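Local coordinates for protein carbohydrate kinase, FGGY (Rhodospirillum rubrum, PDB 3IFR) that probably phosphorylates D-xylulose, as a sugar kinase of the FGGY family with the actin-like ATPase fold, at residues 334-338 / 474-478. Sequence-based numbering, arbitrary orientation.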
loop_
_atom_site.group_PDB
_atom_site.type_symbol
_atom_site.label_atom_id
_atom_site.label_comp_id
_atom_site.label_asym_id
_atom_site.label_seq_id
_atom_site.Cartn_x
_atom_site.Cartn_y
_atom_site.Cartn_z
ATOM N N VAL A 334 -8.446 12.029 -30.005
ATOM C CA VAL A 334 -8.531 13.367 -29.454
ATOM C C VAL A 334 -7.122 13.831 -29.123
ATOM O O VAL A 334 -6.326 13.072 -28.593
ATOM C CB VAL A 334 -9.412 13.361 -28.162
ATOM C CG1 VAL A 334 -9.402 14.714 -27.479
ATOM C CG2 VAL A 334 -10.837 12.930 -28.472
ATOM N N PRO A 335 -6.803 15.083 -29.441
ATOM C CA PRO A 335 -5.425 15.537 -29.237
ATOM C C PRO A 335 -5.059 15.565 -27.774
ATOM O O PRO A 335 -5.909 15.800 -26.948
ATOM C CB PRO A 335 -5.440 16.985 -29.746
ATOM C CG PRO A 335 -6.724 17.153 -30.459
ATOM C CD PRO A 335 -7.684 16.131 -29.974
ATOM N N ALA A 336 -3.794 15.335 -27.479
ATOM C CA ALA A 336 -3.215 15.592 -26.173
ATOM C C ALA A 336 -3.658 16.948 -25.644
ATOM O O ALA A 336 -3.560 17.925 -26.356
ATOM C CB ALA A 336 -1.689 15.563 -26.282
ATOM N N GLY A 337 -4.118 17.013 -24.388
ATOM C CA GLY A 337 -4.586 18.262 -23.810
ATOM C C GLY A 337 -6.085 18.442 -23.992
ATOM O O GLY A 337 -6.692 19.339 -23.407
ATOM N N ALA A 338 -6.683 17.585 -24.814
ATOM C CA ALA A 338 -8.139 17.576 -25.028
ATOM C C ALA A 338 -8.762 18.909 -25.408
ATOM O O ALA A 338 -9.885 19.182 -25.062
ATOM C CB ALA A 338 -8.839 17.009 -23.824
ATOM N N LYS A 474 5.461 15.664 -27.340
ATOM C CA LYS A 474 4.360 15.854 -26.433
ATOM C C LYS A 474 4.769 16.510 -25.142
ATOM O O LYS A 474 3.950 16.868 -24.371
ATOM C CB LYS A 474 3.801 14.502 -26.082
ATOM C CG LYS A 474 2.485 14.178 -26.594
ATOM C CD LYS A 474 2.333 14.441 -28.010
ATOM C CE LYS A 474 1.215 13.643 -28.513
ATOM N NZ LYS A 474 0.702 14.193 -29.717
ATOM N N ALA A 475 6.045 16.665 -24.892
ATOM C CA ALA A 475 6.471 17.233 -23.642
ATOM C C ALA A 475 5.988 18.661 -23.457
ATOM O O ALA A 475 5.723 19.069 -22.375
ATOM C CB ALA A 475 7.900 17.170 -23.516
ATOM N N GLU A 476 5.863 19.390 -24.539
ATOM C CA GLU A 476 5.522 20.790 -24.492
ATOM C C GLU A 476 4.036 21.056 -24.229
ATOM O O GLU A 476 3.719 21.910 -23.513
ATOM C CB GLU A 476 6.000 21.447 -25.765
ATOM C CG GLU A 476 6.045 22.913 -25.748
ATOM C CD GLU A 476 6.415 23.488 -27.097
ATOM O OE1 GLU A 476 7.569 23.933 -27.224
ATOM O OE2 GLU A 476 5.572 23.473 -28.023
ATOM N N VAL A 477 3.145 20.297 -24.803
ATOM C CA VAL A 477 1.761 20.336 -24.420
ATOM C C VAL A 477 1.499 19.799 -23.010
ATOM O O VAL A 477 0.833 20.413 -22.259
ATOM C CB VAL A 477 0.891 19.654 -25.443
ATOM C CG1 VAL A 477 1.400 18.351 -25.771
ATOM C CG2 VAL A 477 -0.424 19.505 -24.938
ATOM N N TYR A 478 2.048 18.673 -22.634
ATOM C CA TYR A 478 1.769 18.194 -21.283
ATOM C C TYR A 478 2.405 19.067 -20.182
ATOM O O TYR A 478 1.838 19.188 -19.091
ATOM C CB TYR A 478 2.064 16.706 -21.105
ATOM C CG TYR A 478 0.991 15.844 -21.714
ATOM C CD1 TYR A 478 -0.334 16.043 -21.385
ATOM C CD2 TYR A 478 1.296 14.831 -22.618
ATOM C CE1 TYR A 478 -1.346 15.277 -21.949
ATOM C CE2 TYR A 478 0.302 14.058 -23.167
ATOM C CZ TYR A 478 -1.019 14.291 -22.837
ATOM O OH TYR A 478 -2.031 13.513 -23.363
HETATM O O HOH W 1 -2.109 14.081 -29.861
#
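Ala-336 sits at a corner of a type II beta turn, Pro-335 to Ala-338, and its methyl meets Lys-474, and Val-477 and Tyr-478 of the C-terminal helix 475-496. The turn follows helix 322-332 in the C-terminal domain of this FGGY kinase. Tyr-478 makes the nearest approach. Its OH lies 3.6 Å from Ala-336 CB, and its CZ 3.7 Å from the same methyl, which meets the ring obliquely. The tyrosine CG stands anti to its own carbonyl carbon (chi1 -77°), and this carries the ring out to the turn. Its hydroxyl is hydrogen-bonded to Glu-381 and Arg-377 of helix 372-397. Glu-381 OE2 also takes the N-H of Gly-337, so one carboxylate ties turn and tyrosine together. A phenylalanine here would probably leave Glu-381 and Arg-377 without their hydroxyl partner. Val-477 divides its two methyls. CG1 faces Ala-336 CB at 4.2 Å, while CG2 lies 3.8 Å from Ala-336 O. Gly-337 has phi 93°, where a side chain would jam against the preceding carbonyl O; a CB would also crowd Val-477 CG2. The Lys-474 chain bends at chi2 (49°), then runs extended past the alanine methyl. One water finishes the contact, accepting from Lys-474 NZ at 2.8 Å and from Ala-336 N at 3.2 Å.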